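PDB 2P67: LAO/AO transport system kinase from Escherichia coli, which belongs to the MeaB-like branch of the P-loop NTPases, proteins built on a parallel beta sheet flanked by helices. Local coordinates for residues V152-V157 with A167-C172; D171-L176 with K190-V195; L238-S241 with G247-E250. All coordinates share one frame; numbering follows the deposited sequence.

Contact 1: residues V152-V157 with A167-C172; sequences VIVETV and ARMVDC
V154 overlaps V170 through one methyl from each side chain, CG1 of V154 facing CG1 of V170 at 3.3 Å. V154 is modelled in two conformations, so this unusually short separation is doubtful in detail. In the conformer described here, CG1 of V154 lies between the backbone N and the carbonyl carbon (chi1 64°), and it is this branch that reaches across, while CG2 takes the position anti to N. The two side chains meet at a slant, with the nearest alpha carbons, V154 CA and V170 CA, 7.9 Å apart.

The same V154 methyl brushes M169 more loosely, CG1 to M169 CG at 4.3 Å. A type I turn from A167 to V170 brings M169 and V170 round so that both turn toward the strand, and V154 points back toward the turn. This is the return leg of a beta-alpha-beta crossover: strand 151-157 leads into helix 162-167, and the turn then delivers the chain to strand 172-177, with strand 57-63 lying between the two in the sheet. V166 of the helix and V92 of strand 87-92 also touch V154, extending the apolar surroundings of the buried pair.

M169 packs in addition on S134, R138 and M141 of helix 133-146, and its carbonyl accepts a hydrogen bond from R58. Next but one in sequence, D171 forms a salt bridge with R272, which with S276 belongs to the sodium site; the M169 side chain lies about 7 Å from the sodium ion.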
# COMPACT_ATOMS: atom_id res chain seq x y z
N VAL A 152 -0.14 -24.51 -11.62
CA VAL A 152 0.32 -23.46 -12.54
C VAL A 152 1.22 -22.51 -11.78
O VAL A 152 0.83 -21.98 -10.73
CB VAL A 152 -0.84 -22.61 -13.13
CG1 VAL A 152 -0.31 -21.70 -14.24
CG2 VAL A 152 -1.95 -23.51 -13.65
N ILE A 153 2.41 -22.27 -12.33
CA ILE A 153 3.41 -21.39 -11.71
C ILE A 153 3.58 -20.16 -12.57
O ILE A 153 3.92 -20.27 -13.76
CB ILE A 153 4.77 -22.10 -11.59
CG1 ILE A 153 4.64 -23.39 -10.76
CG2 ILE A 153 5.82 -21.16 -10.94
CD1 ILE A 153 5.92 -24.20 -10.68
N VAL A 154 3.33 -18.99 -11.99
CA VAL A 154 3.63 -17.75 -12.68
C VAL A 154 4.95 -17.23 -12.10
O VAL A 154 5.12 -17.14 -10.87
CB VAL A 154 2.45 -16.73 -12.64
CG1 VAL A 154 2.12 -16.27 -11.20
CG2 VAL A 154 2.72 -15.55 -13.57
N GLU A 155 5.90 -16.93 -12.97
CA GLU A 155 7.20 -16.53 -12.45
C GLU A 155 7.75 -15.29 -13.12
O GLU A 155 7.51 -15.06 -14.29
CB GLU A 155 8.19 -17.70 -12.49
CG GLU A 155 8.48 -18.22 -13.89
CD GLU A 155 9.72 -17.61 -14.48
OE1 GLU A 155 10.16 -18.09 -15.53
OE2 GLU A 155 10.28 -16.66 -13.89
N THR A 156 8.47 -14.48 -12.35
CA THR A 156 9.12 -13.31 -12.92
C THR A 156 10.25 -12.88 -11.99
O THR A 156 10.41 -13.41 -10.90
CB THR A 156 8.13 -12.16 -13.23
OG1 THR A 156 8.73 -11.20 -14.13
CG2 THR A 156 7.64 -11.46 -11.95
N VAL A 157 11.04 -11.91 -12.46
CA VAL A 157 12.12 -11.35 -11.67
C VAL A 157 11.53 -10.52 -10.54
O VAL A 157 10.54 -9.80 -10.73
CB VAL A 157 13.07 -10.48 -12.53
CG1 VAL A 157 14.19 -9.91 -11.69
CG2 VAL A 157 13.66 -11.31 -13.65
N ALA A 167 1.82 -11.66 -6.50
CA ALA A 167 1.15 -12.14 -5.30
C ALA A 167 -0.36 -12.06 -5.41
O ALA A 167 -1.05 -12.91 -4.86
CB ALA A 167 1.61 -11.34 -4.08
N ARG A 168 -0.85 -11.05 -6.12
CA ARG A 168 -2.28 -10.76 -6.27
C ARG A 168 -3.03 -11.74 -7.15
O ARG A 168 -4.26 -11.71 -7.21
CB ARG A 168 -2.48 -9.37 -6.88
CG ARG A 168 -2.10 -8.20 -6.02
CD ARG A 168 -2.73 -6.91 -6.54
NE ARG A 168 -2.25 -6.50 -7.85
CZ ARG A 168 -1.49 -5.42 -8.08
NH1 ARG A 168 -1.13 -4.63 -7.07
NH2 ARG A 168 -1.11 -5.12 -9.32
N MET A 169 -2.31 -12.60 -7.87
CA MET A 169 -2.96 -13.58 -8.72
C MET A 169 -2.69 -15.05 -8.37
O MET A 169 -2.99 -15.94 -9.16
CB MET A 169 -2.63 -13.32 -10.21
CG MET A 169 -1.21 -13.67 -10.66
SD MET A 169 -0.90 -13.20 -12.42
CE MET A 169 -0.35 -11.56 -12.13
N VAL A 170 -2.10 -15.32 -7.19
CA VAL A 170 -1.70 -16.72 -6.88
C VAL A 170 -2.19 -17.13 -5.48
O VAL A 170 -2.49 -16.26 -4.66
CB VAL A 170 -0.15 -16.93 -6.97
CG1 VAL A 170 0.35 -16.66 -8.40
CG2 VAL A 170 0.60 -16.07 -5.92
N ASP A 171 -2.26 -18.44 -5.26
CA ASP A 171 -2.68 -19.03 -3.99
C ASP A 171 -1.55 -18.93 -2.97
O ASP A 171 -1.79 -18.69 -1.78
CB ASP A 171 -3.02 -20.52 -4.17
CG ASP A 171 -4.18 -20.76 -5.13
OD1 ASP A 171 -5.05 -19.85 -5.25
OD2 ASP A 171 -4.25 -21.87 -5.70
N CYS A 172 -0.33 -19.12 -3.45
CA CYS A 172 0.85 -19.17 -2.58
C CYS A 172 2.02 -18.49 -3.29
O CYS A 172 2.35 -18.87 -4.43
CB CYS A 172 1.21 -20.62 -2.22
SG CYS A 172 2.66 -20.77 -1.09

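Contact 2: residues D171-L176 with K190-V195; sequences DCFISL and KGLMEV
L192 is the first residue of helix 190-195 to meet strand 172-176, here on a face of the parallel sheet of the P-loop NTPase fold. The short axes come within 9.8 Å and run mostly antiparallel, at 144°. With CG anti to the backbone N (chi1 175°), L192 extends its CD1 methyl to two neighbours. One is S175, whose CB and OG both lie 3.6 Å from L192 CD1; the hydroxyl has its polar partner in Q177. The other is the F173 ring, which the methyl meets at the edge, near the ring plane, with L192 CD1 4.1 Å from F173 CE2 and the two side chains crossing at about a right angle.

M193, next along, turns from the strand to helix 209-225 and to L226 of the second subunit.

V195 completes the contact and lies beside F173, the two side chains inclined to each other. Helix 162-167 closes over both, E163 and V166 touching F173, T164 and A167 touching V195, while the V195 carbonyl is hydrogen-bonded to K229. That carbonyl passes the ring with V195 O 3.7 Å from F173 CD2, and V195 CG2 lies 3.7 Å from F173 CE2.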
# COMPACT_ATOMS: atom_id res chain seq x y z
N ASP A 171 -2.26 -18.44 -5.26
CA ASP A 171 -2.68 -19.03 -3.99
C ASP A 171 -1.55 -18.93 -2.97
O ASP A 171 -1.79 -18.69 -1.78
CB ASP A 171 -3.02 -20.52 -4.17
CG ASP A 171 -4.18 -20.76 -5.13
OD1 ASP A 171 -5.05 -19.85 -5.25
OD2 ASP A 171 -4.25 -21.87 -5.70
N CYS A 172 -0.33 -19.12 -3.45
CA CYS A 172 0.85 -19.17 -2.58
C CYS A 172 2.02 -18.49 -3.29
O CYS A 172 2.35 -18.87 -4.43
CB CYS A 172 1.21 -20.62 -2.22
SG CYS A 172 2.66 -20.77 -1.09
N PHE A 173 2.61 -17.49 -2.62
CA PHE A 173 3.67 -16.67 -3.20
C PHE A 173 5.03 -16.99 -2.58
O PHE A 173 5.21 -16.85 -1.35
CB PHE A 173 3.37 -15.18 -3.07
CG PHE A 173 4.46 -14.34 -3.66
CD1 PHE A 173 4.69 -14.36 -5.03
CD2 PHE A 173 5.31 -13.61 -2.84
CE1 PHE A 173 5.74 -13.61 -5.58
CE2 PHE A 173 6.36 -12.87 -3.38
CZ PHE A 173 6.57 -12.88 -4.74
N ILE A 174 5.96 -17.37 -3.43
CA ILE A 174 7.30 -17.83 -3.03
C ILE A 174 8.37 -16.90 -3.61
O ILE A 174 8.41 -16.66 -4.82
CB ILE A 174 7.58 -19.29 -3.48
CG1 ILE A 174 6.53 -20.26 -2.92
CG2 ILE A 174 9.01 -19.71 -3.04
CD1 ILE A 174 5.58 -20.81 -3.96
N SER A 175 9.24 -16.38 -2.76
CA SER A 175 10.28 -15.46 -3.21
C SER A 175 11.65 -16.10 -3.04
O SER A 175 11.98 -16.56 -1.96
CB SER A 175 10.22 -14.14 -2.43
OG SER A 175 11.35 -13.32 -2.74
N LEU A 176 12.43 -16.11 -4.12
CA LEU A 176 13.80 -16.60 -4.07
C LEU A 176 14.76 -15.45 -3.85
O LEU A 176 14.68 -14.40 -4.52
CB LEU A 176 14.17 -17.36 -5.34
CG LEU A 176 13.96 -18.86 -5.19
CD1 LEU A 176 12.48 -19.18 -5.22
CD2 LEU A 176 14.71 -19.57 -6.29
N LYS A 190 10.04 -3.87 2.14
CA LYS A 190 8.76 -3.96 2.85
C LYS A 190 7.63 -4.59 2.02
O LYS A 190 6.81 -5.36 2.54
CB LYS A 190 8.34 -2.61 3.45
CG LYS A 190 9.28 -2.10 4.54
CD LYS A 190 8.80 -0.77 5.07
CE LYS A 190 9.83 -0.13 6.00
NZ LYS A 190 10.45 1.05 5.39
N GLY A 191 7.61 -4.31 0.72
CA GLY A 191 6.61 -4.87 -0.19
C GLY A 191 6.70 -6.38 -0.22
O GLY A 191 5.68 -7.06 -0.31
N LEU A 192 7.92 -6.91 -0.12
CA LEU A 192 8.11 -8.36 -0.04
C LEU A 192 7.52 -8.94 1.26
O LEU A 192 6.79 -9.94 1.23
CB LEU A 192 9.60 -8.67 -0.13
CG LEU A 192 9.92 -10.16 0.08
CD1 LEU A 192 9.17 -10.99 -1.01
CD2 LEU A 192 11.44 -10.33 0.03
N MET A 193 7.79 -8.29 2.39
CA MET A 193 7.20 -8.69 3.66
C MET A 193 5.67 -8.70 3.61
O MET A 193 5.04 -9.55 4.22
CB MET A 193 7.71 -7.83 4.82
CG MET A 193 9.25 -7.94 5.04
SD MET A 193 9.77 -9.59 5.57
CE MET A 193 10.23 -10.42 4.09
N GLU A 194 5.09 -7.76 2.88
CA GLU A 194 3.63 -7.67 2.73
C GLU A 194 3.01 -8.94 2.13
O GLU A 194 1.88 -9.32 2.49
CB GLU A 194 3.26 -6.47 1.85
CG GLU A 194 3.55 -5.13 2.49
CD GLU A 194 2.51 -4.70 3.52
OE1 GLU A 194 1.54 -5.45 3.78
OE2 GLU A 194 2.67 -3.60 4.06
N VAL A 195 3.75 -9.59 1.22
CA VAL A 195 3.17 -10.66 0.39
C VAL A 195 3.80 -12.05 0.51
O VAL A 195 3.17 -13.03 0.13
CB VAL A 195 3.15 -10.24 -1.11
CG1 VAL A 195 2.32 -8.94 -1.31
CG2 VAL A 195 4.55 -10.09 -1.67

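Contact 3: residues L238-S241 with G247-E250; sequences LTCS and GIDE
The backbones of C240 and G247 draw together until their CA atoms are 4.3 Å apart, G247 standing at the N-cap position of helix 248-264 with a positive phi of 92° that suits glycine.

Among the side chains, C240 and I248 meet on the buried side. The I248 side chain bends at its second torsion (chi2 -61°), which carries CD1 back to the strand, where it lies 3.9 Å from C240 CB and almost as near to SG. F72, A75 and L79 of helix 69-82 add to this apolar patch, F72 touching C240 and the other two touching I248. L238, in one of its two modelled conformers, lays CD1 beside the backbone of E250, 3.8 Å from its O, and also packs on I251 and A254 further along the helix.

The bare CA of G247 packs against the end of the strand, 4.0 Å from both T239 O and C240 CB. The direct contacts between the segments are van der Waals ones, and the polar link is a water that donates to T239 O at 2.8 Å and to G247 O at 2.7 Å. The two bonds leave the water at about 109°, close to a tetrahedral angle, so one molecule joins the strand's carbonyl to that of the N-cap residue, just before the helix.

T239 points away from the helix, its hydroxyl hydrogen-bonded to D204, and S241 likewise directs OG to D205. The Ser-Ala-Leu run that opens at S241, just beyond the edge strand 236-239, is consistent with the fifth conserved loop of P-loop GTPases, and the Asn-Lys-Asp-Asp run ending at D205 with their NKxD motif.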
# COMPACT_ATOMS: atom_id res chain seq x y z
N LEU A 238 13.17 -21.10 4.03
CA LEU A 238 13.88 -22.35 3.81
C LEU A 238 15.10 -22.12 2.92
O LEU A 238 15.20 -21.11 2.26
CB LEU A 238 12.95 -23.41 3.19
CG LEU A 238 11.69 -23.76 3.98
CD1 LEU A 238 10.92 -24.90 3.33
CD2 LEU A 238 12.02 -24.11 5.42
N THR A 239 16.04 -23.07 2.94
CA THR A 239 17.17 -23.01 2.03
C THR A 239 17.20 -24.28 1.20
O THR A 239 16.64 -25.33 1.59
CB THR A 239 18.53 -22.90 2.77
OG1 THR A 239 18.79 -24.15 3.42
CG2 THR A 239 18.55 -21.71 3.80
N CYS A 240 17.86 -24.20 0.04
CA CYS A 240 17.98 -25.35 -0.85
C CYS A 240 19.23 -25.25 -1.71
O CYS A 240 19.86 -24.20 -1.76
CB CYS A 240 16.73 -25.52 -1.74
SG CYS A 240 16.40 -24.17 -2.90
N SER A 241 19.60 -26.35 -2.34
CA SER A 241 20.54 -26.30 -3.46
C SER A 241 19.85 -26.96 -4.63
O SER A 241 19.76 -28.19 -4.68
CB SER A 241 21.84 -27.06 -3.14
OG SER A 241 22.76 -26.89 -4.21
N GLY A 247 16.75 -30.01 -0.48
CA GLY A 247 15.87 -28.97 0.05
C GLY A 247 14.61 -28.74 -0.76
O GLY A 247 13.68 -28.10 -0.28
N ILE A 248 14.56 -29.28 -1.98
CA ILE A 248 13.41 -29.06 -2.86
C ILE A 248 12.17 -29.77 -2.35
O ILE A 248 11.09 -29.19 -2.33
CB ILE A 248 13.70 -29.45 -4.35
CG1 ILE A 248 15.05 -28.91 -4.84
CG2 ILE A 248 12.53 -29.02 -5.28
CD1 ILE A 248 15.17 -27.39 -4.83
N ASP A 249 12.31 -31.03 -1.93
CA ASP A 249 11.22 -31.81 -1.35
C ASP A 249 10.58 -31.06 -0.19
O ASP A 249 9.36 -31.02 -0.04
CB ASP A 249 11.74 -33.18 -0.84
CG ASP A 249 12.38 -34.03 -1.94
OD1 ASP A 249 11.87 -34.07 -3.07
OD2 ASP A 249 13.41 -34.69 -1.65
N GLU A 250 11.43 -30.44 0.63
CA GLU A 250 11.00 -29.73 1.84
C GLU A 250 10.20 -28.46 1.50
O GLU A 250 9.26 -28.10 2.21
CB GLU A 250 12.23 -29.40 2.69
CG GLU A 250 12.83 -30.65 3.39
CD GLU A 250 13.66 -31.59 2.49
OE1 GLU A 250 13.87 -31.36 1.26
OE2 GLU A 250 14.13 -32.61 3.04
O HOH W 1 14.27 -26.68 1.96

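How the contacts relate
All three contacts attach to the same parallel sheet and follow one another along the chain. Contact 1 and contact 2 adjoin, with centres 10 Å apart: they share D171 and C172, where the loop of the first runs into the strand of the second, and A167 CB of contact 1 packs 3.5 Å from V195 CB of contact 2. Contact 3 comes later, on the outermost strand 236-239, its centre about 19 Å from that of contact 1 and 17 Å from that of contact 2, touching neither. Together they fasten loop and helices to strands from the middle of the sheet to its edge, contact 2 also lying beside the second subunit.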